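Local structure of universal stress protein (Pseudomonas aeruginosa UCBPP-PA14, 7MQ5) at residues R26-A31 with E63-S68; H39-E44 with I82-A87; L115-P120 with G253-N258. The protein is of unknown biochemical function but belongs to the universal stress protein family, whose members act in cellular stress responses and in some cases bind ATP. All blocks are in the same frame, centred on the assembly; numbering follows the deposited sequence. Where two conformers were deposited one is given.

Contacts 1 and 2 lie in the N-terminal half of the sheet and approach its edge from two sides: contact 1 joins helix 22-34 to the turn entering the outermost strand 67-72, and contact 2 joins the neighbouring strand 37-43 to helix 77-88. They meet where Ser68 OG bonds His39 ND1. Contact 1 is partly exposed and polar, with an amide, a carboxylate, a phenol and a water. Contact 2 is buried, yet centres on a histidine-carboxylate bond. Contact 3, also buried, is apolar and joins helix 110-118, of the N-terminal half, to a C-terminal loop. It touches contact 2 through Ile82 and Phe118, whereas contact 1 lies about 14 Å away at the nearest atoms.

Contact 1 (R26-A31 with E63-S68); sequences RAQLIA and EGYSVS
The helix-to-strand turn bearing Glu63 and Tyr65 leans on the flank of helix 22-34, where it meets Gln28 and Ala31. Tyr65 reaches across with its hydroxyl, and OH donates to the backbone Gln28 O at 2.9 Å. The donor stands above the carbonyl plane, with a C=O...OH angle of 110°. The ring presents its edge to the helix: Ala31 CB lies near the ring plane, 4.0 Å from Tyr65 CE1, and Gln28 CB packs 3.4 Å from Tyr65 OH. In this alpha/beta fold the turn closes helix 50-62 with a Schellman motif at Gly64, which has positive phi, and then enters edge strand 67-72. Leu60 of that helix and Leu38 of the adjacent strand also touch Tyr65.

Nearer the solvent, Gln28 places CG anti to the carbonyl carbon (chi1 -74°), and from there its extended chain carries the amide to Glu63. Amide and carboxylate are nearly coplanar. The direct bond from Gln28 NE2 to Glu63 OE1 is weak, 3.3 Å long and bent to 121° at the hydrogen. A water reinforces it, accepting from Gln28 NE2 at 2.9 Å and donating to Glu63 OE2 at 3.3 Å.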
ATOM      1  N   ARG A  26     -11.024  -6.651  -0.942  1.00 10.99           N
ATOM      2  CA  ARG A  26     -10.071  -6.300   0.142  1.00 11.33           C
ATOM      3  C   ARG A  26     -10.756  -5.348   1.137  1.00 10.57           C
ATOM      4  O   ARG A  26     -10.534  -5.492   2.348  1.00 11.27           O
ATOM      5  CB  ARG A  26      -8.814  -5.597  -0.372  1.00 12.80           C
ATOM      6  CG  ARG A  26      -8.044  -6.307  -1.467  1.00 14.72           C
ATOM      7  CD  ARG A  26      -7.854  -7.777  -1.277  1.00 15.08           C
ATOM      8  NE  ARG A  26      -6.833  -8.268  -2.176  1.00 13.99           N
ATOM      9  CZ  ARG A  26      -6.630  -9.541  -2.463  1.00 15.19           C
ATOM     10  NH1 ARG A  26      -5.622  -9.879  -3.247  1.00 17.43           N
ATOM     11  NH2 ARG A  26      -7.439 -10.474  -1.995  1.00 15.48           N
ATOM     12  N   ALA A  27     -11.550  -4.393   0.635  1.00 10.27           N
ATOM     13  CA  ALA A  27     -12.222  -3.423   1.531  1.00 10.65           C
ATOM     14  C   ALA A  27     -13.161  -4.157   2.495  1.00 11.14           C
ATOM     15  O   ALA A  27     -13.204  -3.798   3.686  1.00 12.53           O
ATOM     16  CB  ALA A  27     -12.972  -2.410   0.706  1.00 10.63           C
ATOM     17  N   GLN A  28     -13.896  -5.155   1.990  1.00 11.35           N
ATOM     18  CA  GLN A  28     -14.827  -5.926   2.861  1.00 13.16           C
ATOM     19  C   GLN A  28     -14.033  -6.697   3.921  1.00 12.99           C
ATOM     20  O   GLN A  28     -14.484  -6.785   5.068  1.00 14.17           O
ATOM     21  CB  GLN A  28     -15.676  -6.891   2.035  1.00 14.89           C
ATOM     22  CG  GLN A  28     -16.775  -6.221   1.238  1.00 16.10           C
ATOM     23  CD  GLN A  28     -17.414  -7.243   0.336  1.00 21.32           C
ATOM     24  OE1 GLN A  28     -16.856  -7.624  -0.688  1.00 30.23           O
ATOM     25  NE2 GLN A  28     -18.558  -7.749   0.751  1.00 25.30           N
ATOM     26  N   LEU A  29     -12.885  -7.250   3.544  1.00 12.62           N
ATOM     27  CA  LEU A  29     -12.101  -8.021   4.538  1.00 13.75           C
ATOM     28  C   LEU A  29     -11.625  -7.075   5.640  1.00 12.88           C
ATOM     29  O   LEU A  29     -11.812  -7.383   6.827  1.00 14.50           O
ATOM     30  CB  LEU A  29     -10.919  -8.703   3.855  1.00 13.88           C
ATOM     31  CG  LEU A  29     -10.082  -9.590   4.772  1.00 16.13           C
ATOM     32  CD1 LEU A  29     -10.868 -10.810   5.209  1.00 20.31           C
ATOM     33  CD2 LEU A  29      -8.793 -10.013   4.089  1.00 17.19           C
ATOM     34  N   ILE A  30     -11.051  -5.942   5.242  1.00 11.79           N
ATOM     35  CA  ILE A  30     -10.509  -4.974   6.231  1.00 12.54           C
ATOM     36  C   ILE A  30     -11.645  -4.443   7.112  1.00 12.39           C
ATOM     37  O   ILE A  30     -11.542  -4.530   8.344  1.00 13.68           O
ATOM     38  CB  ILE A  30      -9.769  -3.843   5.500  1.00 12.81           C
ATOM     39  CG1 ILE A  30      -8.535  -4.355   4.752  1.00 12.50           C
ATOM     40  CG2 ILE A  30      -9.419  -2.728   6.471  1.00 13.44           C
ATOM     41  CD1 ILE A  30      -8.034  -3.396   3.691  1.00 14.30           C
ATOM     42  N   ALA A  31     -12.705  -3.924   6.486  1.00 12.25           N
ATOM     43  CA  ALA A  31     -13.783  -3.261   7.257  1.00 13.03           C
ATOM     44  C   ALA A  31     -14.581  -4.279   8.079  1.00 13.83           C
ATOM     45  O   ALA A  31     -15.203  -3.873   9.076  1.00 15.86           O
ATOM     46  CB  ALA A  31     -14.666  -2.462   6.332  1.00 12.72           C
ATOM     47  N   GLU A  63     -25.173  -6.582   5.083  1.00 20.62           N
ATOM     48  CA  GLU A  63     -24.052  -7.415   5.606  1.00 21.65           C
ATOM     49  C   GLU A  63     -23.402  -6.735   6.825  1.00 22.12           C
ATOM     50  O   GLU A  63     -22.450  -7.320   7.371  1.00 23.45           O
ATOM     51  CB  GLU A  63     -23.015  -7.683   4.510  1.00 24.23           C
ATOM     52  CG  GLU A  63     -23.506  -8.583   3.387  1.00 29.58           C
ATOM     53  CD  GLU A  63     -22.506  -8.788   2.259  1.00 37.51           C
ATOM     54  OE1 GLU A  63     -21.353  -8.318   2.389  1.00 43.56           O
ATOM     55  OE2 GLU A  63     -22.880  -9.416   1.248  1.00 54.52           O
ATOM     56  N   GLY A  64     -23.850  -5.528   7.206  1.00 19.04           N
ATOM     57  CA  GLY A  64     -23.336  -4.840   8.413  1.00 18.28           C
ATOM     58  C   GLY A  64     -22.331  -3.728   8.143  1.00 16.03           C
ATOM     59  O   GLY A  64     -21.823  -3.147   9.123  1.00 18.36           O
ATOM     60  N   TYR A  65     -22.057  -3.408   6.881  1.00 13.84           N
ATOM     61  CA  TYR A  65     -21.057  -2.360   6.579  1.00 13.06           C
ATOM     62  C   TYR A  65     -21.713  -0.978   6.580  1.00 11.82           C
ATOM     63  O   TYR A  65     -22.901  -0.843   6.252  1.00 13.93           O
ATOM     64  CB  TYR A  65     -20.416  -2.608   5.210  1.00 13.02           C
ATOM     65  CG  TYR A  65     -19.604  -3.875   5.130  1.00 13.64           C
ATOM     66  CD1 TYR A  65     -18.297  -3.908   5.581  1.00 14.40           C
ATOM     67  CD2 TYR A  65     -20.139  -5.047   4.624  1.00 16.10           C
ATOM     68  CE1 TYR A  65     -17.542  -5.065   5.532  1.00 15.79           C
ATOM     69  CE2 TYR A  65     -19.393  -6.214   4.563  1.00 18.00           C
ATOM     70  CZ  TYR A  65     -18.092  -6.228   5.031  1.00 16.06           C
ATOM     71  OH  TYR A  65     -17.342  -7.371   4.982  1.00 18.67           O
ATOM     72  N   SER A  66     -20.918   0.017   6.962  1.00 12.01           N
ATOM     73  CA  SER A  66     -21.263   1.449   6.805  1.00 11.02           C
ATOM     74  C   SER A  66     -20.792   1.837   5.396  1.00 10.26           C
ATOM     75  O   SER A  66     -19.594   1.667   5.116  1.00 11.01           O
ATOM     76  CB  SER A  66     -20.598   2.269   7.869  1.00 11.91           C
ATOM     77  OG  SER A  66     -20.868   3.655   7.704  1.00 12.24           O
ATOM     78  N   VAL A  67     -21.707   2.290   4.536  1.00 10.23           N
ATOM     79  CA  VAL A  67     -21.363   2.516   3.106  1.00 10.34           C
ATOM     80  C   VAL A  67     -21.978   3.807   2.574  1.00  9.93           C
ATOM     81  O   VAL A  67     -23.137   4.110   2.878  1.00 11.01           O
ATOM     82  CB  VAL A  67     -21.868   1.343   2.244  1.00 12.86           C
ATOM     83  CG1 VAL A  67     -21.403   1.461   0.798  1.00 12.98           C
ATOM     84  CG2 VAL A  67     -21.485  -0.005   2.826  1.00 15.22           C
ATOM     85  N   SER A  68     -21.216   4.506   1.748  1.00  9.57           N
ATOM     86  CA  SER A  68     -21.707   5.641   0.929  1.00  9.92           C
ATOM     87  C   SER A  68     -21.161   5.411  -0.481  1.00  9.66           C
ATOM     88  O   SER A  68     -20.211   4.620  -0.657  1.00  9.75           O
ATOM     89  CB  SER A  68     -21.340   7.000   1.479  1.00 11.69           C
ATOM     90  OG  SER A  68     -19.942   7.144   1.635  1.00 11.25           O
TER
HETATM   91  O   HOH W   1     -20.330  -9.488  -0.783  0.50 36.35           O

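Contact 2 (H39-E44 with I82-A87); sequences HLLVCE and IAEQQA
A histidine and a glutamate are bonded while buried between sheet and helix: His39 NE2 donates to Glu84 OE2 at 2.8 Å, with 157° at the hydrogen. The contact belongs to the layered alpha/beta fold, where helix 77-88 covers strand 37-43. The N-H is accepted on the anti lone pair of OE2, the one turned away from the other carboxylate oxygen. OE2 lies at the edge of the imidazole, in its plane, and the planes of carboxylate and ring are also nearly parallel.

Both ends of this pair have further partners on edge strand 67-72. Ser68 OG bonds His39 ND1, which fixes the rotation of the ring from its other nitrogen, and Asn70 ND2 gives Glu84 OE2 a second donor. The buried oxygen is therefore gripped by two N-H groups, which would be expected to stabilise its negative charge.

A bend at the second torsion of Glu84 (chi2 74°) brings its carboxylate to His39 and Leu41. Leu11 of strand 9-13 touches His39, Leu41 and Glu84 alike. Both Leu41 methyls meet Glu84 CG, CD2 leaning to Glu84 CB at 3.7 Å and CD1 to Glu84 CD at 3.9 Å.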
ATOM      1  N   HIS A  39     -16.457   4.102   1.274  1.00  9.03           N
ATOM      2  CA  HIS A  39     -17.000   5.025   0.250  1.00  8.82           C
ATOM      3  C   HIS A  39     -16.665   4.447  -1.121  1.00  9.13           C
ATOM      4  O   HIS A  39     -15.476   4.356  -1.476  1.00  9.62           O
ATOM      5  CB  HIS A  39     -16.458   6.433   0.427  1.00  9.18           C
ATOM      6  CG  HIS A  39     -17.067   7.388  -0.541  1.00  9.80           C
ATOM      7  ND1 HIS A  39     -18.386   7.779  -0.436  1.00 11.00           N
ATOM      8  CD2 HIS A  39     -16.558   8.021  -1.621  1.00 10.65           C
ATOM      9  CE1 HIS A  39     -18.651   8.624  -1.414  1.00 11.45           C
ATOM     10  NE2 HIS A  39     -17.549   8.786  -2.152  1.00 11.47           N
ATOM     11  N   LEU A  40     -17.692   4.044  -1.858  1.00  8.95           N
ATOM     12  CA  LEU A  40     -17.500   3.421  -3.186  1.00  9.26           C
ATOM     13  C   LEU A  40     -17.565   4.501  -4.263  1.00  9.56           C
ATOM     14  O   LEU A  40     -18.579   5.222  -4.335  1.00 11.47           O
ATOM     15  CB  LEU A  40     -18.580   2.365  -3.431  1.00 10.62           C
ATOM     16  CG  LEU A  40     -18.880   1.401  -2.284  1.00 12.76           C
ATOM     17  CD1 LEU A  40     -19.883   0.345  -2.719  1.00 15.33           C
ATOM     18  CD2 LEU A  40     -17.619   0.754  -1.744  1.00 13.31           C
ATOM     19  N   LEU A  41     -16.549   4.552  -5.109  1.00  9.10           N
ATOM     20  CA  LEU A  41     -16.464   5.603  -6.143  1.00  9.23           C
ATOM     21  C   LEU A  41     -16.355   4.973  -7.526  1.00  9.42           C
ATOM     22  O   LEU A  41     -15.462   4.134  -7.740  1.00 10.31           O
ATOM     23  CB  LEU A  41     -15.235   6.477  -5.874  1.00  9.64           C
ATOM     24  CG  LEU A  41     -14.863   7.467  -6.979  1.00 10.88           C
ATOM     25  CD1 LEU A  41     -15.920   8.558  -7.110  1.00 12.75           C
ATOM     26  CD2 LEU A  41     -13.478   8.060  -6.741  1.00 11.22           C
ATOM     27  N   VAL A  42     -17.217   5.415  -8.440  1.00 10.00           N
ATOM     28  CA  VAL A  42     -17.061   5.090  -9.884  1.00 10.52           C
ATOM     29  C   VAL A  42     -16.603   6.380 -10.572  1.00 10.53           C
ATOM     30  O   VAL A  42     -17.287   7.398 -10.428  1.00 11.30           O
ATOM     31  CB  VAL A  42     -18.344   4.531 -10.520  1.00 12.09           C
ATOM     32  CG1 VAL A  42     -18.174   4.384 -12.026  1.00 14.12           C
ATOM     33  CG2 VAL A  42     -18.749   3.211  -9.889  1.00 13.64           C
ATOM     34  N   CYS A  43     -15.491   6.308 -11.294  1.00 10.84           N
ATOM     35  CA  CYS A  43     -14.927   7.476 -12.004  1.00 11.77           C
ATOM     36  C   CYS A  43     -15.340   7.405 -13.473  1.00 11.72           C
ATOM     37  O   CYS A  43     -14.676   6.703 -14.251  1.00 13.74           O
ATOM     38  CB  CYS A  43     -13.412   7.509 -11.882  1.00 12.24           C
ATOM     39  SG  CYS A  43     -12.841   7.565 -10.170  1.00 13.93           S
ATOM     40  N   GLU A  44     -16.423   8.097 -13.821  1.00 12.11           N
ATOM     41  CA  GLU A  44     -16.933   8.075 -15.210  1.00 13.12           C
ATOM     42  C   GLU A  44     -17.940   9.204 -15.376  1.00 13.37           C
ATOM     43  O   GLU A  44     -18.653   9.517 -14.406  1.00 13.94           O
ATOM     44  CB  GLU A  44     -17.621   6.744 -15.514  1.00 13.20           C
ATOM     45  CG  GLU A  44     -18.116   6.643 -16.948  1.00 14.20           C
ATOM     46  CD  GLU A  44     -18.797   5.340 -17.323  1.00 14.01           C
ATOM     47  OE1 GLU A  44     -18.413   4.284 -16.770  1.00 15.37           O
ATOM     48  OE2 GLU A  44     -19.706   5.387 -18.183  1.00 16.22           O
ATOM     49  N   ILE A  82      -8.349  11.357  -6.113  1.00 11.34           N
ATOM     50  CA  ILE A  82      -7.806  12.197  -5.006  1.00 11.93           C
ATOM     51  C   ILE A  82      -8.852  13.236  -4.572  1.00 11.93           C
ATOM     52  O   ILE A  82      -8.989  13.456  -3.355  1.00 12.55           O
ATOM     53  CB  ILE A  82      -6.451  12.800  -5.409  1.00 12.73           C
ATOM     54  CG1 ILE A  82      -5.405  11.687  -5.533  1.00 14.00           C
ATOM     55  CG2 ILE A  82      -6.017  13.886  -4.435  1.00 14.11           C
ATOM     56  CD1 ILE A  82      -4.112  12.110  -6.173  1.00 16.46           C
ATOM     57  N   ALA A  83      -9.599  13.824  -5.508  1.00 11.96           N
ATOM     58  CA  ALA A  83     -10.632  14.802  -5.092  1.00 12.98           C
ATOM     59  C   ALA A  83     -11.662  14.108  -4.190  1.00 12.04           C
ATOM     60  O   ALA A  83     -12.153  14.741  -3.232  1.00 12.97           O
ATOM     61  CB  ALA A  83     -11.289  15.441  -6.290  1.00 13.44           C
ATOM     62  N   GLU A  84     -12.005  12.860  -4.497  1.00 11.80           N
ATOM     63  CA  GLU A  84     -13.002  12.143  -3.662  1.00 11.31           C
ATOM     64  C   GLU A  84     -12.406  11.838  -2.282  1.00 10.97           C
ATOM     65  O   GLU A  84     -13.122  11.939  -1.268  1.00 12.15           O
ATOM     66  CB  GLU A  84     -13.477  10.870  -4.356  1.00 11.62           C
ATOM     67  CG  GLU A  84     -14.819  10.404  -3.842  1.00 11.98           C
ATOM     68  CD  GLU A  84     -15.994  11.248  -4.317  1.00 12.86           C
ATOM     69  OE1 GLU A  84     -15.787  12.222  -5.106  1.00 14.45           O
ATOM     70  OE2 GLU A  84     -17.121  10.912  -3.923  1.00 13.16           O
ATOM     71  N   GLN A  85     -11.143  11.430  -2.239  1.00 10.98           N
ATOM     72  CA  GLN A  85     -10.455  11.183  -0.948  1.00 11.24           C
ATOM     73  C   GLN A  85     -10.494  12.461  -0.098  1.00 11.61           C
ATOM     74  O   GLN A  85     -10.722  12.369   1.127  1.00 12.88           O
ATOM     75  CB  GLN A  85      -9.026  10.721  -1.230  1.00 11.24           C
ATOM     76  CG  GLN A  85      -8.215  10.455   0.030  1.00 11.95           C
ATOM     77  CD  GLN A  85      -7.519  11.679   0.576  1.00 12.95           C
ATOM     78  OE1 GLN A  85      -7.162  12.603  -0.156  1.00 14.75           O
ATOM     79  NE2 GLN A  85      -7.262  11.670   1.876  1.00 15.21           N
ATOM     80  N   GLN A  86     -10.278  13.611  -0.729  1.00 12.42           N
ATOM     81  CA  GLN A  86     -10.292  14.897   0.008  1.00 13.98           C
ATOM     82  C   GLN A  86     -11.704  15.212   0.519  1.00 14.64           C
ATOM     83  O   GLN A  86     -11.847  15.600   1.696  1.00 17.01           O
ATOM     84  CB  GLN A  86      -9.766  16.010  -0.907  1.00 14.75           C
ATOM     85  CG  GLN A  86      -8.269  15.905  -1.166  1.00 14.28           C
ATOM     86  CD  GLN A  86      -7.506  16.301   0.072  1.00 16.02           C
ATOM     87  OE1 GLN A  86      -7.579  17.445   0.519  1.00 20.12           O
ATOM     88  NE2 GLN A  86      -6.781  15.356   0.640  1.00 16.66           N
ATOM     89  N   ALA A  87     -12.707  15.047  -0.337  1.00 13.47           N
ATOM     90  CA  ALA A  87     -14.103  15.378   0.031  1.00 14.26           C
ATOM     91  C   ALA A  87     -14.597  14.492   1.177  1.00 14.25           C
ATOM     92  O   ALA A  87     -15.288  14.996   2.081  1.00 16.99           O
ATOM     93  CB  ALA A  87     -14.997  15.207  -1.168  1.00 15.80           C
TER

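Contact 3 (L115-P120 with G253-N258); sequences LLRFAP and GALIGN
Arg117 lays its CG over the centre of one face of the Phe118 ring, 3.8 Å above the plane, and the same methylene meets Leu255 CD2 across the contact at 4.2 Å. Seen from CG, the ring and the leucine methyl lie roughly at a right angle to each other. Ile82 of helix 77-88 touches Phe118 at CB.

The contact sets the C-terminal end of helix 110-118, from the N-terminal half of the chain, against the loop leading from strand 240-244 to helix 258-264. In ATP-binding universal stress proteins the corresponding loop carries the G-2x-G-9x-G(S/T) signature. Gly257, the N-cap of helix 258-264, falls at its last glycine, but the signature is kept only in part: an alanine stands at its second glycine and Asn258 at its serine or threonine, so nucleotide binding is probably altered or lost.

Two apolar side chains of the loop carry the packing. Leu255 holds CG between its backbone N and carbonyl carbon (chi1 67°), and this unusual torsion brings both methyls over the end of the helix. CD1 lies 3.6 Å from Arg117 O and CD2 3.7 Å from the same oxygen, which is buried without a hydrogen-bond partner. Two other carbonyls of this helix end, Leu116 O and Ala119 O, are both bonded by Lys275 NZ, whose side chain also touches Leu255. Just before Leu255, Ala254 is the centre of an inverse gamma turn, closed by a weak bond from Leu255 N to Gly253 O.

Ile256 points toward the helix and makes its closest approach with CD1. Bent at its second torsion (chi2 -69°), it places CD1 beside the last helical turn, 4.4 Å from Leu116 CB. The same CD1 packs against backbone as well, 3.8 Å from Leu116 O and 4.1 Å from Arg117 CA.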
ATOM      1  N   LEU A 115      -1.536   8.589  -9.454  1.00 12.08           N
ATOM      2  CA  LEU A 115      -2.293   8.388  -8.196  1.00 11.68           C
ATOM      3  C   LEU A 115      -1.300   8.136  -7.054  1.00 11.42           C
ATOM      4  O   LEU A 115      -1.434   8.740  -5.974  1.00 12.11           O
ATOM      5  CB  LEU A 115      -3.249   7.201  -8.347  1.00 11.78           C
ATOM      6  CG  LEU A 115      -3.975   6.789  -7.072  1.00 11.93           C
ATOM      7  CD1 LEU A 115      -4.828   7.921  -6.539  1.00 12.42           C
ATOM      8  CD2 LEU A 115      -4.805   5.540  -7.309  1.00 12.97           C
ATOM      9  N   LEU A 116      -0.353   7.230  -7.271  1.00 11.33           N
ATOM     10  CA  LEU A 116       0.609   6.914  -6.184  1.00 11.31           C
ATOM     11  C   LEU A 116       1.485   8.115  -5.830  1.00 11.73           C
ATOM     12  O   LEU A 116       1.831   8.280  -4.661  1.00 12.71           O
ATOM     13  CB  LEU A 116       1.488   5.744  -6.614  1.00 11.14           C
ATOM     14  CG  LEU A 116       0.780   4.399  -6.684  1.00 11.95           C
ATOM     15  CD1 LEU A 116       1.704   3.338  -7.241  1.00 16.04           C
ATOM     16  CD2 LEU A 116       0.245   3.987  -5.324  1.00 14.08           C
ATOM     17  N   ARG A 117       1.848   8.918  -6.824  0.60 11.64           N
ATOM     18  CA  ARG A 117       2.708  10.098  -6.585  0.60 12.68           C
ATOM     19  C   ARG A 117       1.980  11.121  -5.709  0.60 12.91           C
ATOM     20  O   ARG A 117       2.541  11.534  -4.675  0.60 13.87           O
ATOM     21  CB  ARG A 117       3.075  10.683  -7.952  0.60 14.80           C
ATOM     22  CG  ARG A 117       3.965  11.910  -7.901  0.60 18.02           C
ATOM     23  CD  ARG A 117       4.516  12.201  -9.286  0.60 21.13           C
ATOM     24  NE  ARG A 117       5.258  11.063  -9.820  0.60 22.09           N
ATOM     25  CZ  ARG A 117       4.891  10.287 -10.840  0.60 23.57           C
ATOM     26  NH1 ARG A 117       3.785  10.527 -11.526  0.60 25.87           N
ATOM     27  NH2 ARG A 117       5.668   9.279 -11.196  0.60 26.11           N
ATOM     28  N   PHE A 118       0.727  11.422  -6.053  1.00 12.39           N
ATOM     29  CA  PHE A 118       0.029  12.574  -5.419  1.00 13.65           C
ATOM     30  C   PHE A 118      -0.913  12.206  -4.279  1.00 11.91           C
ATOM     31  O   PHE A 118      -1.338  13.139  -3.588  1.00 12.84           O
ATOM     32  CB  PHE A 118      -0.677  13.390  -6.504  1.00 16.11           C
ATOM     33  CG  PHE A 118       0.303  14.082  -7.414  1.00 19.35           C
ATOM     34  CD1 PHE A 118       1.084  15.128  -6.939  1.00 24.94           C
ATOM     35  CD2 PHE A 118       0.484  13.664  -8.720  1.00 19.91           C
ATOM     36  CE1 PHE A 118       2.013  15.756  -7.758  1.00 28.69           C
ATOM     37  CE2 PHE A 118       1.406  14.296  -9.540  1.00 26.03           C
ATOM     38  CZ  PHE A 118       2.171  15.337  -9.058  1.00 25.48           C
ATOM     39  N   ALA A 119      -1.230  10.932  -4.077  1.00 11.33           N
ATOM     40  CA  ALA A 119      -2.208  10.621  -3.010  1.00 11.25           C
ATOM     41  C   ALA A 119      -1.653  11.015  -1.649  1.00 10.66           C
ATOM     42  O   ALA A 119      -0.580  10.551  -1.264  1.00 11.85           O
ATOM     43  CB  ALA A 119      -2.554   9.162  -3.040  1.00 11.19           C
ATOM     44  N   PRO A 120      -2.404  11.806  -0.852  1.00 11.63           N
ATOM     45  CA  PRO A 120      -1.921  12.216   0.467  1.00 12.32           C
ATOM     46  C   PRO A 120      -2.340  11.253   1.583  1.00 12.17           C
ATOM     47  O   PRO A 120      -2.678  11.667   2.680  1.00 14.84           O
ATOM     48  CB  PRO A 120      -2.560  13.600   0.621  1.00 13.99           C
ATOM     49  CG  PRO A 120      -3.894  13.446  -0.063  1.00 14.72           C
ATOM     50  CD  PRO A 120      -3.635  12.526  -1.239  1.00 13.25           C
ATOM     51  N   GLY A 253      10.669  16.842  -8.121  1.00 16.10           N
ATOM     52  CA  GLY A 253       9.455  16.227  -7.555  1.00 16.87           C
ATOM     53  C   GLY A 253       9.445  14.709  -7.620  1.00 15.94           C
ATOM     54  O   GLY A 253       8.348  14.116  -7.497  1.00 16.53           O
ATOM     55  N   ALA A 254      10.620  14.083  -7.731  1.00 15.25           N
ATOM     56  CA  ALA A 254      10.686  12.604  -7.810  1.00 15.65           C
ATOM     57  C   ALA A 254      10.574  12.028  -6.394  1.00 14.68           C
ATOM     58  O   ALA A 254      11.599  11.609  -5.821  1.00 16.83           O
ATOM     59  CB  ALA A 254      11.959  12.190  -8.501  1.00 17.77           C
ATOM     60  N   LEU A 255       9.350  11.962  -5.875  1.00 13.34           N
ATOM     61  CA  LEU A 255       9.149  11.595  -4.447  1.00 13.26           C
ATOM     62  C   LEU A 255       8.933  10.093  -4.239  1.00 12.72           C
ATOM     63  O   LEU A 255       8.975   9.664  -3.090  1.00 13.94           O
ATOM     64  CB  LEU A 255       7.984  12.420  -3.895  1.00 14.29           C
ATOM     65  CG  LEU A 255       6.596  12.128  -4.460  1.00 15.14           C
ATOM     66  CD1 LEU A 255       5.923  10.966  -3.731  1.00 17.08           C
ATOM     67  CD2 LEU A 255       5.725  13.378  -4.358  1.00 17.96           C
ATOM     68  N   ILE A 256       8.743   9.312  -5.291  1.00 12.17           N
ATOM     69  CA  ILE A 256       8.549   7.847  -5.072  1.00 12.63           C
ATOM     70  C   ILE A 256       9.917   7.194  -4.803  1.00 12.48           C
ATOM     71  O   ILE A 256      10.048   6.433  -3.816  1.00 12.64           O
ATOM     72  CB  ILE A 256       7.826   7.198  -6.265  1.00 14.53           C
ATOM     73  CG1 ILE A 256       6.400   7.729  -6.443  1.00 16.25           C
ATOM     74  CG2 ILE A 256       7.853   5.686  -6.133  1.00 15.37           C
ATOM     75  CD1 ILE A 256       5.449   7.332  -5.373  1.00 19.06           C
ATOM     76  N   GLY A 257      10.907   7.523  -5.628  1.00 13.01           N
ATOM     77  CA  GLY A 257      12.256   6.951  -5.488  1.00 14.92           C
ATOM     78  C   GLY A 257      12.447   5.731  -6.365  1.00 15.22           C
ATOM     79  O   GLY A 257      11.474   5.018  -6.629  1.00 14.46           O
ATOM     80  N   ASN A 258      13.698   5.423  -6.700  1.00 17.06           N
ATOM     81  CA  ASN A 258      13.963   4.294  -7.625  1.00 17.96           C
ATOM     82  C   ASN A 258      13.530   2.951  -7.034  1.00 15.36           C
ATOM     83  O   ASN A 258      12.979   2.125  -7.785  1.00 15.96           O
ATOM     84  CB  ASN A 258      15.437   4.189  -8.001  1.00 21.94           C
ATOM     85  CG  ASN A 258      15.686   3.090  -9.014  1.00 24.00           C
ATOM     86  OD1 ASN A 258      15.292   3.213 -10.174  1.00 26.33           O
ATOM     87  ND2 ASN A 258      16.337   2.015  -8.587  1.00 25.22           N
TER